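Long-range contact in PadR family transcriptional regulator (PDB 6ABQ), which probably regulates transcription as a PadR-family DNA-binding protein with a winged helix-turn-helix fold, apparently under the control of a ligand: residues L65-K70 with L84-E89. Numbering follows the deposited sequence.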
# COMPACT_ATOMS: atom_id res chain seq x y z
N LEU B 65 -16.28 -1.68 12.87
CA LEU B 65 -16.35 -0.42 12.12
C LEU B 65 -17.60 -0.25 11.25
O LEU B 65 -17.85 0.85 10.71
CB LEU B 65 -15.08 -0.23 11.27
CG LEU B 65 -13.70 -0.39 11.94
CD1 LEU B 65 -12.61 -0.19 10.90
CD2 LEU B 65 -13.48 0.53 13.13
N VAL B 66 -18.38 -1.32 11.10
CA VAL B 66 -19.53 -1.34 10.18
C VAL B 66 -20.79 -1.93 10.80
O VAL B 66 -20.72 -2.76 11.70
CB VAL B 66 -19.23 -2.06 8.82
CG1 VAL B 66 -18.28 -1.24 7.96
CG2 VAL B 66 -18.72 -3.48 9.03
N GLU B 67 -21.93 -1.50 10.28
CA GLU B 67 -23.25 -1.99 10.66
C GLU B 67 -23.92 -2.64 9.45
O GLU B 67 -23.81 -2.14 8.34
CB GLU B 67 -24.09 -0.85 11.23
CG GLU B 67 -23.47 -0.25 12.49
CD GLU B 67 -24.29 0.85 13.12
OE1 GLU B 67 -25.53 0.79 13.11
OE2 GLU B 67 -23.67 1.79 13.66
N ILE B 68 -24.58 -3.78 9.68
CA ILE B 68 -25.04 -4.64 8.59
C ILE B 68 -26.57 -4.77 8.56
O ILE B 68 -27.19 -5.20 9.53
CB ILE B 68 -24.38 -6.05 8.62
CG1 ILE B 68 -22.86 -5.97 8.78
CG2 ILE B 68 -24.71 -6.83 7.35
CD1 ILE B 68 -22.35 -6.36 10.15
N GLU B 69 -27.16 -4.40 7.42
CA GLU B 69 -28.58 -4.65 7.16
C GLU B 69 -28.78 -5.47 5.90
O GLU B 69 -28.32 -5.09 4.82
CB GLU B 69 -29.40 -3.34 7.10
CG GLU B 69 -30.89 -3.57 6.85
CD GLU B 69 -31.72 -2.31 6.73
OE1 GLU B 69 -31.17 -1.18 6.74
OE2 GLU B 69 -32.95 -2.44 6.61
N LYS B 70 -29.47 -6.59 6.05
CA LYS B 70 -29.96 -7.36 4.93
C LYS B 70 -31.31 -6.80 4.47
O LYS B 70 -32.26 -6.70 5.27
CB LYS B 70 -30.08 -8.84 5.31
CG LYS B 70 -30.46 -9.76 4.15
CD LYS B 70 -30.86 -11.14 4.64
CE LYS B 70 -31.32 -12.00 3.47
NZ LYS B 70 -31.68 -13.37 3.93
N LEU B 84 -21.27 2.89 8.21
CA LEU B 84 -20.25 3.06 9.24
C LEU B 84 -20.88 3.18 10.63
O LEU B 84 -21.87 3.87 10.82
CB LEU B 84 -19.35 4.28 8.97
CG LEU B 84 -18.39 4.34 7.78
CD1 LEU B 84 -17.44 5.51 7.97
CD2 LEU B 84 -17.59 3.06 7.57
N SER B 85 -20.28 2.47 11.59
CA SER B 85 -20.54 2.69 13.00
C SER B 85 -19.74 3.93 13.42
O SER B 85 -18.85 4.36 12.67
CB SER B 85 -20.11 1.45 13.81
OG SER B 85 -18.70 1.32 13.88
N PRO B 86 -20.05 4.53 14.61
CA PRO B 86 -19.22 5.66 15.07
C PRO B 86 -17.71 5.37 15.10
O PRO B 86 -16.92 6.24 14.73
CB PRO B 86 -19.76 5.94 16.47
CG PRO B 86 -21.21 5.62 16.33
CD PRO B 86 -21.27 4.40 15.43
N ALA B 87 -17.33 4.14 15.49
CA ALA B 87 -15.94 3.67 15.44
C ALA B 87 -15.36 3.67 14.01
O ALA B 87 -14.18 4.00 13.83
CB ALA B 87 -15.82 2.29 16.07
N GLY B 88 -16.17 3.29 13.02
CA GLY B 88 -15.77 3.34 11.60
C GLY B 88 -15.48 4.76 11.12
O GLY B 88 -14.47 4.99 10.43
N GLU B 89 -16.37 5.70 11.48
CA GLU B 89 -16.17 7.13 11.22
C GLU B 89 -14.84 7.64 11.78
O GLU B 89 -14.11 8.34 11.09
CB GLU B 89 -17.34 7.96 11.78
CG GLU B 89 -18.63 7.86 10.96
CD GLU B 89 -19.83 8.51 11.63
OE1 GLU B 89 -19.68 9.24 12.64
OE2 GLU B 89 -20.96 8.30 11.14
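Leu65, just before strand 66-72, accepts a hydrogen bond at its O from Ser85 N, at the turn from strand 78-84 into helix 86-110. Ser85 N lies 3.1 Å from Leu65 O, with an N-H...O angle of 161°, and approaches from above the carbonyl plane, 53° out of it. Two CA-H...O contacts also reach Leu65 O, from Leu84 CA at 3.6 Å and from Gly88 CA at 3.4 Å, so one N-H and two weaker CA-H groups from 84-89 converge on one carbonyl oxygen. Ser85 is also the N-cap of helix 86-110: its OG accepts a weak bond from Gly88 N (3.3 Å) and is hydrogen-bonded to Gly64 O. In the winged helix-turn-helix fold of PadR proteins, this is the base of the two-stranded wing, where its returning strand passes into the long C-terminal helix. Val66 and Leu84 form an antiparallel non-hydrogen-bonded pair; their side chains diverge, yet Val66 CG1 still meets Leu84 CD2 at 4.4 Å. Apolar packing centres on Leu65, whose CB lies 3.7 Å from Gly88 CA. With CG anti to its carbonyl carbon (chi1 -50°), Leu65 rests CD2 on Ala87, nearest its O, with Ala87 CB at 4.1 Å; the Leu65 side chain also touches Leu23 and Leu60 of helices 17-27 and 50-62. On the exposed side, the extended Glu67 chain brings OE2 within 3.3 Å of Ser85 CA, a van der Waals contact.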